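Local structure of uncharacterized protein (Vanderwaltozyma polyspora, 5THE) at residues 234-239 and 481-486. The protein probably binds RNA as the C-terminal lobe, with MID and Piwi domains, of a budding yeast Argonaute. Numbering follows the deposited sequence.
With nucleotides of chain B.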
# COMPACT_ATOMS: atom_id res chain seq x y z
N VAL A 234 5.56 14.26 -0.03
CA VAL A 234 6.21 13.80 1.20
C VAL A 234 5.20 13.75 2.34
O VAL A 234 5.12 12.77 3.09
CB VAL A 234 7.41 14.69 1.55
CG1 VAL A 234 7.83 14.49 3.01
CG2 VAL A 234 8.59 14.40 0.60
N VAL A 235 4.42 14.83 2.50
CA VAL A 235 3.55 14.93 3.66
C VAL A 235 2.34 14.00 3.54
O VAL A 235 1.71 13.69 4.55
CB VAL A 235 3.12 16.40 3.88
CG1 VAL A 235 2.03 16.82 2.89
CG2 VAL A 235 2.71 16.65 5.33
N MET A 236 2.01 13.55 2.32
CA MET A 236 0.99 12.52 2.20
C MET A 236 1.33 11.33 3.08
O MET A 236 0.50 10.83 3.85
CB MET A 236 0.84 12.08 0.74
CG MET A 236 0.23 13.17 -0.15
SD MET A 236 -0.15 12.60 -1.81
CE MET A 236 -1.81 11.95 -1.65
N LYS A 237 2.60 10.91 3.02
CA LYS A 237 3.06 9.76 3.79
C LYS A 237 3.08 10.07 5.27
O LYS A 237 2.65 9.25 6.09
CB LYS A 237 4.44 9.32 3.28
CG LYS A 237 4.41 8.82 1.84
CD LYS A 237 5.58 9.34 0.98
CE LYS A 237 6.94 8.78 1.41
NZ LYS A 237 7.06 7.28 1.29
N MET A 238 3.58 11.25 5.64
CA MET A 238 3.59 11.65 7.05
C MET A 238 2.19 11.63 7.63
O MET A 238 1.96 11.09 8.71
CB MET A 238 4.19 13.05 7.18
CG MET A 238 5.64 13.14 6.71
SD MET A 238 6.21 14.84 6.87
CE MET A 238 8.00 14.64 6.66
N ASN A 239 1.24 12.22 6.90
CA ASN A 239 -0.13 12.32 7.40
C ASN A 239 -0.70 10.93 7.67
O ASN A 239 -1.36 10.72 8.69
CB ASN A 239 -1.00 13.08 6.40
CG ASN A 239 -2.38 13.46 6.97
OD1 ASN A 239 -3.37 13.46 6.26
ND2 ASN A 239 -2.42 13.83 8.22
N ARG A 481 -0.59 7.47 -0.78
CA ARG A 481 0.59 8.30 -1.02
C ARG A 481 0.74 8.75 -2.48
O ARG A 481 1.78 9.32 -2.84
CB ARG A 481 1.86 7.59 -0.54
CG ARG A 481 2.43 6.52 -1.47
CD ARG A 481 3.72 5.92 -0.90
NE ARG A 481 4.32 4.98 -1.83
CZ ARG A 481 5.31 4.14 -1.54
NH1 ARG A 481 5.83 4.09 -0.31
NH2 ARG A 481 5.78 3.34 -2.48
N SER A 482 -0.27 8.56 -3.31
CA SER A 482 -0.21 9.08 -4.67
C SER A 482 -1.51 9.79 -5.00
O SER A 482 -2.54 9.55 -4.37
CB SER A 482 0.08 7.97 -5.69
OG SER A 482 -1.08 7.19 -5.92
N THR A 483 -1.44 10.69 -5.97
CA THR A 483 -2.63 11.37 -6.49
C THR A 483 -3.06 10.74 -7.80
O THR A 483 -3.52 11.41 -8.73
CB THR A 483 -2.35 12.86 -6.66
OG1 THR A 483 -1.19 13.05 -7.48
CG2 THR A 483 -2.09 13.48 -5.29
N THR A 484 -2.89 9.42 -7.90
CA THR A 484 -3.22 8.68 -9.11
C THR A 484 -3.94 7.42 -8.70
O THR A 484 -3.81 6.96 -7.57
CB THR A 484 -1.96 8.30 -9.89
OG1 THR A 484 -1.15 7.47 -9.06
CG2 THR A 484 -1.15 9.57 -10.31
N SER A 485 -4.70 6.85 -9.64
CA SER A 485 -5.10 5.45 -9.50
C SER A 485 -3.89 4.57 -9.84
O SER A 485 -3.23 4.78 -10.86
CB SER A 485 -6.30 5.12 -10.38
OG SER A 485 -6.02 5.35 -11.76
N VAL A 486 -3.59 3.61 -8.97
CA VAL A 486 -2.42 2.76 -9.17
C VAL A 486 -2.82 1.48 -9.89
O VAL A 486 -4.01 1.25 -10.18
CB VAL A 486 -1.72 2.47 -7.83
CG1 VAL A 486 -1.13 3.76 -7.29
CG2 VAL A 486 -2.70 1.87 -6.83
P A B 4 4.69 5.36 -5.67
OP1 A B 4 4.26 4.51 -4.53
OP2 A B 4 6.09 5.45 -6.10
O5' A B 4 3.81 4.96 -6.94
C5' A B 4 2.41 5.16 -6.92
C4' A B 4 1.92 5.83 -8.17
O4' A B 4 2.49 7.16 -8.29
C3' A B 4 2.28 5.15 -9.48
O3' A B 4 1.41 4.07 -9.74
C2' A B 4 2.17 6.30 -10.48
O2' A B 4 0.80 6.57 -10.77
C1' A B 4 2.72 7.46 -9.64
N9 A B 4 4.17 7.62 -9.81
C8 A B 4 5.15 6.84 -9.26
N7 A B 4 6.36 7.22 -9.58
C5 A B 4 6.15 8.32 -10.39
C6 A B 4 7.06 9.16 -11.03
N6 A B 4 8.38 8.96 -10.93
N1 A B 4 6.55 10.17 -11.76
C2 A B 4 5.21 10.32 -11.82
N3 A B 4 4.24 9.59 -11.25
C4 A B 4 4.80 8.59 -10.55
P A B 3 8.20 7.79 -2.34
OP1 A B 3 7.72 6.82 -1.31
OP2 A B 3 9.49 7.56 -3.05
O5' A B 3 7.06 8.04 -3.43
C5' A B 3 5.73 8.30 -3.02
C4' A B 3 4.89 8.79 -4.16
O4' A B 3 5.31 10.11 -4.59
C3' A B 3 4.94 7.96 -5.42
O3' A B 3 4.13 6.82 -5.33
C2' A B 3 4.47 8.95 -6.48
O2' A B 3 3.05 9.09 -6.42
C1' A B 3 5.12 10.24 -5.98
N9 A B 3 6.44 10.37 -6.60
C8 A B 3 7.61 9.74 -6.24
N7 A B 3 8.61 10.02 -7.04
C5 A B 3 8.05 10.88 -7.97
C6 A B 3 8.62 11.52 -9.07
N6 A B 3 9.92 11.36 -9.38
N1 A B 3 7.80 12.30 -9.80
C2 A B 3 6.50 12.42 -9.43
N3 A B 3 5.84 11.86 -8.41
C4 A B 3 6.70 11.10 -7.73
P A B 2 13.23 10.63 -1.91
OP1 A B 2 13.73 9.91 -3.11
OP2 A B 2 13.67 12.02 -1.61
O5' A B 2 11.64 10.59 -1.96
C5' A B 2 10.86 10.88 -0.79
C4' A B 2 9.45 11.24 -1.15
O4' A B 2 9.45 12.51 -1.83
C3' A B 2 8.76 10.31 -2.14
O3' A B 2 8.26 9.16 -1.52
C2' A B 2 7.70 11.21 -2.74
O2' A B 2 6.64 11.41 -1.81
C1' A B 2 8.46 12.52 -2.85
N9 A B 2 9.18 12.66 -4.13
C8 A B 2 10.44 12.20 -4.43
N7 A B 2 10.86 12.51 -5.62
C5 A B 2 9.81 13.26 -6.14
C6 A B 2 9.65 13.88 -7.37
N6 A B 2 10.60 13.82 -8.30
N1 A B 2 8.48 14.54 -7.60
C2 A B 2 7.56 14.56 -6.62
N3 A B 2 7.60 14.00 -5.40
C4 A B 2 8.76 13.36 -5.24
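K237 and R481 meet in the groove that seats nucleotides A2 to A4 of chain B, consistent with the seed segment of an Argonaute guide strand. K237 CG packs against R481 CB at 3.7 Å, and beyond this aliphatic contact the chains diverge toward successive phosphates. Bends at chi2, chi3 and chi4 carry the lysine amine over to A3 of chain B, where NZ donates a 2.7 Å hydrogen bond to OP1. R481 is instead extended from CG to NE (chi3 -176°), presenting one edge of its guanidinium to A4 of chain B: OP1 lies in plane and is gripped twice, by NE at 2.7 Å and NH2 at 2.8 Å, with N-H...O angles of 147° and 140°. OP1 of A3 of chain B sits over one face of the R481 guanidinium, toward its rim. K237 NZ and R481 NH1 are 3.8 Å apart; both also bond to I549 O at the carboxy terminus, and this shared acceptor and the RNA phosphates probably balance their charges. The contact joins helix 228-241 to the loop between helices 465-475 and 490-515 in the Piwi part of the lobe. M236 SD lies against the R481 carbonyl, 3.9 Å from O, while its CE makes an apolar contact with T483 CG2, the two side chains crossing at about a right angle. Farther along the loop, T484 OG1 hydrogen-bonds O2' of A4 of chain B at 2.7 Å and S482 OG at 3.2 Å; in each pair either hydroxyl may donate.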